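PDB 6VDA: ZT_dimer domain-containing protein from Thermotoga maritima, which probably transports divalent metal cations across the membrane as a CzcD-type cation diffusion facilitator, this chain being its zinc-bound C-terminal domain. Local coordinates for residues Glu59-Ile64 / Ile80-Leu85; Asp13-Val18 / Ile42-Glu47. All blocks are in the same frame, centred on the assembly; numbering follows the deposited sequence.

Contact 1. Residues Glu59-Ile64 / Ile80-Leu85; sequences ELTVKI and IHVEPL. With ZN (zinc ion), chain B; SO4 (sulfate ion), chain D; SO4 (sulfate ion), chain C.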
loop_
_atom_site.group_PDB
_atom_site.type_symbol
_atom_site.label_atom_id
_atom_site.label_comp_id
_atom_site.label_asym_id
_atom_site.label_seq_id
_atom_site.Cartn_x
_atom_site.Cartn_y
_atom_site.Cartn_z
ATOM N N GLU A 59 -1.278 11.375 5.962
ATOM C CA GLU A 59 -2.286 12.074 6.809
ATOM C C GLU A 59 -3.680 11.894 6.196
ATOM O O GLU A 59 -4.639 11.672 6.954
ATOM C CB GLU A 59 -1.966 13.568 6.920
ATOM C CG GLU A 59 -1.095 13.926 8.110
ATOM C CD GLU A 59 -0.627 15.376 8.139
ATOM O OE1 GLU A 59 -1.107 16.183 7.306
ATOM O OE2 GLU A 59 0.230 15.695 8.989
ATOM N N LEU A 60 -3.779 12.019 4.871
ATOM C CA LEU A 60 -5.047 11.863 4.126
ATOM C C LEU A 60 -5.615 10.464 4.395
ATOM O O LEU A 60 -6.786 10.384 4.809
ATOM C CB LEU A 60 -4.791 12.102 2.636
ATOM C CG LEU A 60 -6.027 12.042 1.741
ATOM C CD1 LEU A 60 -7.112 12.991 2.236
ATOM C CD2 LEU A 60 -5.658 12.353 0.300
ATOM N N THR A 61 -4.813 9.409 4.217
ATOM C CA THR A 61 -5.260 8.002 4.396
ATOM C C THR A 61 -5.657 7.762 5.861
ATOM O O THR A 61 -6.618 7.007 6.091
ATOM C CB THR A 61 -4.214 6.993 3.906
ATOM O OG1 THR A 61 -3.129 6.991 4.829
ATOM C CG2 THR A 61 -3.720 7.297 2.509
ATOM N N VAL A 62 -4.957 8.368 6.818
ATOM C CA VAL A 62 -5.293 8.257 8.269
ATOM C C VAL A 62 -6.699 8.840 8.499
ATOM O O VAL A 62 -7.530 8.151 9.122
ATOM C CB VAL A 62 -4.224 8.943 9.140
ATOM C CG1 VAL A 62 -4.692 9.156 10.577
ATOM C CG2 VAL A 62 -2.913 8.169 9.113
ATOM N N LYS A 63 -6.967 10.049 7.995
ATOM C CA LYS A 63 -8.270 10.753 8.164
ATOM C C LYS A 63 -9.377 9.976 7.432
ATOM O O LYS A 63 -10.510 9.940 7.949
ATOM C CB LYS A 63 -8.164 12.199 7.666
ATOM C CG LYS A 63 -9.358 13.094 7.967
ATOM C CD LYS A 63 -9.401 13.641 9.384
ATOM N N ILE A 64 -9.076 9.377 6.273
ATOM C CA ILE A 64 -10.077 8.607 5.473
ATOM C C ILE A 64 -10.504 7.388 6.303
ATOM O O ILE A 64 -11.714 7.200 6.471
ATOM C CB ILE A 64 -9.540 8.220 4.078
ATOM C CG1 ILE A 64 -9.300 9.448 3.201
ATOM C CG2 ILE A 64 -10.475 7.237 3.383
ATOM C CD1 ILE A 64 -8.587 9.147 1.899
ATOM N N ILE A 80 -5.530 1.796 2.329
ATOM C CA ILE A 80 -5.616 2.734 1.177
ATOM C C ILE A 80 -4.236 2.838 0.536
ATOM O O ILE A 80 -3.324 3.325 1.202
ATOM C CB ILE A 80 -6.115 4.111 1.644
ATOM C CG1 ILE A 80 -7.421 3.990 2.431
ATOM C CG2 ILE A 80 -6.251 5.057 0.461
ATOM C CD1 ILE A 80 -7.837 5.264 3.115
ATOM N N HIS A 81 -4.119 2.425 -0.723
ATOM C CA HIS A 81 -2.912 2.595 -1.568
ATOM C C HIS A 81 -3.008 3.949 -2.279
ATOM O O HIS A 81 -4.114 4.296 -2.756
ATOM C CB HIS A 81 -2.779 1.385 -2.494
ATOM C CG HIS A 81 -2.890 0.097 -1.749
ATOM N ND1 HIS A 81 -3.961 -0.772 -1.919
ATOM C CD2 HIS A 81 -2.109 -0.444 -0.783
ATOM C CE1 HIS A 81 -3.809 -1.808 -1.122
ATOM N NE2 HIS A 81 -2.681 -1.629 -0.408
ATOM N N VAL A 82 -1.917 4.718 -2.287
ATOM C CA VAL A 82 -1.878 6.084 -2.893
ATOM C C VAL A 82 -1.052 6.034 -4.184
ATOM O O VAL A 82 0.058 5.479 -4.155
ATOM C CB VAL A 82 -1.334 7.121 -1.896
ATOM C CG1 VAL A 82 -0.999 8.435 -2.577
ATOM C CG2 VAL A 82 -2.309 7.338 -0.744
ATOM N N GLU A 83 -1.597 6.584 -5.273
ATOM C CA GLU A 83 -0.936 6.645 -6.600
ATOM C C GLU A 83 -0.974 8.074 -7.123
ATOM O O GLU A 83 -1.832 8.865 -6.726
ATOM C CB GLU A 83 -1.644 5.756 -7.620
ATOM C CG GLU A 83 -1.859 4.328 -7.168
ATOM C CD GLU A 83 -2.800 3.568 -8.084
ATOM O OE1 GLU A 83 -3.039 4.049 -9.203
ATOM O OE2 GLU A 83 -3.293 2.501 -7.680
ATOM N N PRO A 84 -0.069 8.426 -8.061
ATOM C CA PRO A 84 -0.177 9.674 -8.811
ATOM C C PRO A 84 -1.399 9.700 -9.741
ATOM O O PRO A 84 -1.787 8.650 -10.235
ATOM C CB PRO A 84 1.094 9.727 -9.675
ATOM C CG PRO A 84 2.018 8.687 -9.072
ATOM C CD PRO A 84 1.107 7.640 -8.462
ATOM N N LEU A 85 -1.947 10.896 -9.979
ATOM C CA LEU A 85 -2.993 11.145 -11.004
ATOM C C LEU A 85 -2.539 10.526 -12.324
ATOM O O LEU A 85 -1.456 10.922 -12.815
ATOM C CB LEU A 85 -3.211 12.653 -11.179
ATOM C CG LEU A 85 -3.928 13.368 -10.036
ATOM C CD1 LEU A 85 -4.207 14.815 -10.404
ATOM C CD2 LEU A 85 -5.223 12.660 -9.669
HETATM ZN ZN ZN B . -4.372 1.613 -8.584
HETATM S S SO4 D . 0.889 2.791 -0.943
HETATM O O1 SO4 D . 0.333 2.027 0.143
HETATM O O2 SO4 D . 2.323 2.808 -0.835
HETATM O O3 SO4 D . 0.508 2.187 -2.190
HETATM O O4 SO4 D . 0.390 4.137 -0.892
HETATM S S SO4 C . 1.163 2.842 0.195
HETATM O O1 SO4 C . 1.016 1.675 -0.635
HETATM O O2 SO4 C . 0.061 3.738 -0.034
HETATM O O3 SO4 C . 1.178 2.443 1.575
HETATM O O4 SO4 C . 2.395 3.509 -0.123
#

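Contact 2. Residues Asp13-Val18 / Ile42-Glu47; sequences DDIFAV and IEMDIE. With ZN (zinc ion), chain B.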
loop_
_atom_site.group_PDB
_atom_site.type_symbol
_atom_site.label_atom_id
_atom_site.label_comp_id
_atom_site.label_asym_id
_atom_site.label_seq_id
_atom_site.Cartn_x
_atom_site.Cartn_y
_atom_site.Cartn_z
ATOM N N ASP A 13 -21.813 2.105 -1.414
ATOM C CA ASP A 13 -22.466 3.443 -1.412
ATOM C C ASP A 13 -21.854 4.274 -0.281
ATOM O O ASP A 13 -21.417 5.396 -0.565
ATOM C CB ASP A 13 -23.996 3.338 -1.325
ATOM C CG ASP A 13 -24.679 2.934 -2.626
ATOM O OD1 ASP A 13 -24.074 3.118 -3.696
ATOM O OD2 ASP A 13 -25.823 2.444 -2.566
ATOM N N ASP A 14 -21.771 3.720 0.934
ATOM C CA ASP A 14 -21.251 4.413 2.149
ATOM C C ASP A 14 -19.756 4.738 1.985
ATOM O O ASP A 14 -19.347 5.833 2.403
ATOM C CB ASP A 14 -21.521 3.589 3.415
ATOM C CG ASP A 14 -23.003 3.402 3.707
ATOM O OD1 ASP A 14 -23.822 3.701 2.811
ATOM O OD2 ASP A 14 -23.333 2.962 4.824
ATOM N N ILE A 15 -18.968 3.820 1.415
ATOM C CA ILE A 15 -17.502 4.002 1.179
ATOM C C ILE A 15 -17.318 5.193 0.233
ATOM O O ILE A 15 -16.657 6.169 0.621
ATOM C CB ILE A 15 -16.861 2.722 0.603
ATOM C CG1 ILE A 15 -16.942 1.542 1.577
ATOM C CG2 ILE A 15 -15.431 2.990 0.157
ATOM C CD1 ILE A 15 -16.695 0.195 0.931
ATOM N N PHE A 16 -17.909 5.117 -0.961
ATOM C CA PHE A 16 -17.844 6.187 -1.991
ATOM C C PHE A 16 -18.423 7.483 -1.413
ATOM O O PHE A 16 -17.911 8.559 -1.749
ATOM C CB PHE A 16 -18.521 5.736 -3.287
ATOM C CG PHE A 16 -17.622 4.939 -4.195
ATOM C CD1 PHE A 16 -16.725 5.580 -5.036
ATOM C CD2 PHE A 16 -17.650 3.556 -4.193
ATOM C CE1 PHE A 16 -15.891 4.851 -5.870
ATOM C CE2 PHE A 16 -16.810 2.826 -5.023
ATOM C CZ PHE A 16 -15.937 3.476 -5.864
ATOM N N ALA A 17 -19.435 7.380 -0.547
ATOM C CA ALA A 17 -20.075 8.535 0.124
ATOM C C ALA A 17 -19.039 9.258 0.994
ATOM O O ALA A 17 -18.988 10.487 0.938
ATOM C CB ALA A 17 -21.277 8.086 0.924
ATOM N N VAL A 18 -18.219 8.519 1.743
ATOM C CA VAL A 18 -17.150 9.094 2.621
ATOM C C VAL A 18 -16.023 9.719 1.780
ATOM O O VAL A 18 -15.510 10.772 2.192
ATOM C CB VAL A 18 -16.580 8.046 3.595
ATOM C CG1 VAL A 18 -15.379 8.598 4.353
ATOM C CG2 VAL A 18 -17.643 7.537 4.564
ATOM N N ILE A 42 -11.910 -3.394 4.304
ATOM C CA ILE A 42 -12.002 -2.556 3.075
ATOM C C ILE A 42 -10.600 -2.197 2.595
ATOM O O ILE A 42 -9.783 -1.721 3.406
ATOM C CB ILE A 42 -12.843 -1.292 3.317
ATOM C CG1 ILE A 42 -14.267 -1.654 3.735
ATOM C CG2 ILE A 42 -12.821 -0.395 2.085
ATOM C CD1 ILE A 42 -15.019 -0.497 4.317
ATOM N N GLU A 43 -10.375 -2.386 1.299
ATOM C CA GLU A 43 -9.114 -2.042 0.605
ATOM C C GLU A 43 -9.465 -1.212 -0.631
ATOM O O GLU A 43 -10.535 -1.453 -1.219
ATOM C CB GLU A 43 -8.386 -3.341 0.289
ATOM C CG GLU A 43 -7.230 -3.195 -0.671
ATOM C CD GLU A 43 -6.411 -4.469 -0.743
ATOM O OE1 GLU A 43 -5.196 -4.396 -0.486
ATOM O OE2 GLU A 43 -7.004 -5.536 -1.024
ATOM N N MET A 44 -8.622 -0.248 -0.995
ATOM C CA MET A 44 -8.878 0.621 -2.168
ATOM C C MET A 44 -7.574 1.264 -2.648
ATOM O O MET A 44 -6.616 1.361 -1.858
ATOM C CB MET A 44 -9.903 1.705 -1.820
ATOM C CG MET A 44 -9.411 2.754 -0.835
ATOM S SD MET A 44 -10.739 3.890 -0.336
ATOM C CE MET A 44 -11.632 2.884 0.846
ATOM N N ASP A 45 -7.550 1.674 -3.914
ATOM C CA ASP A 45 -6.530 2.596 -4.468
ATOM C C ASP A 45 -7.182 3.970 -4.583
ATOM O O ASP A 45 -8.362 4.010 -4.954
ATOM C CB ASP A 45 -6.022 2.121 -5.829
ATOM C CG ASP A 45 -5.252 0.816 -5.759
ATOM O OD1 ASP A 45 -5.184 0.250 -4.664
ATOM O OD2 ASP A 45 -4.720 0.389 -6.800
ATOM N N ILE A 46 -6.456 5.036 -4.242
ATOM C CA ILE A 46 -6.854 6.432 -4.581
ATOM C C ILE A 46 -5.715 7.065 -5.377
ATOM O O ILE A 46 -4.567 6.619 -5.237
ATOM C CB ILE A 46 -7.220 7.256 -3.325
ATOM C CG1 ILE A 46 -6.032 7.419 -2.373
ATOM C CG2 ILE A 46 -8.434 6.660 -2.628
ATOM C CD1 ILE A 46 -6.238 8.473 -1.315
ATOM N N GLU A 47 -6.035 8.096 -6.152
ATOM C CA GLU A 47 -5.048 8.951 -6.850
ATOM C C GLU A 47 -5.026 10.339 -6.198
ATOM O O GLU A 47 -6.100 10.854 -5.817
ATOM C CB GLU A 47 -5.393 9.000 -8.335
ATOM C CG GLU A 47 -5.158 7.678 -9.023
ATOM C CD GLU A 47 -5.520 7.671 -10.494
ATOM O OE1 GLU A 47 -5.247 8.677 -11.174
ATOM O OE2 GLU A 47 -6.077 6.664 -10.947
HETATM ZN ZN ZN B . -4.372 1.613 -8.584
#

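Contact 1. Residues Glu59-Ile64 / Ile80-Leu85
Ile80 has CG1 beside its backbone N, opposite the carbonyl carbon (chi1 -53°), and an extended chain beyond it. This sends CD1 out to the helix, where it meets CG2 of Ile64 at 3.3 Å. The two isoleucines cross at a slant. Thr61 OG1 sits between the backbone N and the carbonyl carbon (chi1 72°), which places CG2 anti to the carbonyl carbon, on the strand side. Thr61 CG2 touches Val82 CG2 at 3.5 Å and also lies 4.0 Å from Ile80 CG2. Thr61 and Ile80 run past each other in opposite directions. Thr61 OG1 is hydrogen-bonded to the carbonyl O of His58, one turn back in the helix, while the methyl packs on the strand. Val82 N donates a hydrogen bond to a sulfate modelled in two overlapping positions. The sulfate, probably from the crystallisation liquor, also takes Val82 N of the second subunit. Glu83 points to the other face and binds zinc through OE2, with His29, Asp45 and Glu89. The axes of 59-64 and 80-84 run roughly antiparallel, at 147°. Helix 54-71 packs on strand 75-84 within a beta-alpha-beta unit, with strand 39-48 alongside and Val54 of the second subunit against Val82.

Contact 2. Residues Asp13-Val18 / Ile42-Glu47
This is a buried apolar contact between helix 6-19 and the middle strand, 39-48, of the three-stranded sheet. Ile15 carries it from the helix, and Ile42 and Met44 receive it on the strand. Ile15 and Ile42 meet tip to tip, CD1 to CD1, at 3.8 Å. Ile15 CG1 also lies 3.9 Å from Ile42 CD1. The other branch of Ile15 serves Met44: its CG2 is 3.9 Å from Met44 CE. Met44 has CG between the backbone N and the carbonyl carbon (chi1 69°), and its chain bends at chi3, 78°, which turns the methyl to Ile15. The two side chains pass in opposite directions. With an alanine here in place of Ile15, Ile42 CD1 and Met44 CE would probably lose their partner on helix 6-19, and a gap would be likely between helix and strand. Asp45 points to the other face of the strand. Its OD2 binds zinc at 2.2 Å, and its OD1 is hydrogen-bonded to ND1 of His81, which helps to fix the carboxylate. Helix 54-71 joins the same core, with Met68 touching both Ile15 and Ile42. Val31 of strand 26-36 touches Met44, and strands 26-36 and 75-84 are hydrogen-bonded to strand 39-48 on its two edges.

From the N terminus, helix 6-19 comes first, and strand 26-36 turns back into strand 39-48. Contact 2 closes this loop by bringing 13-18 against 42-47. The chain then crosses through helix 54-71 to strand 75-84, and contact 1 closes the second, shorter loop between 59-64 and 80-85. The loops follow in series and neither nest nor cross. They meet in the sheet, where strands 39-48 and 75-84 are parallel neighbours and His81 O probably accepts a hydrogen bond from Ile46 N. The segments also share the zinc: Asp45 OD2 and Glu83 OE2 lie 2.7 Å apart, like charges probably held together by the metal.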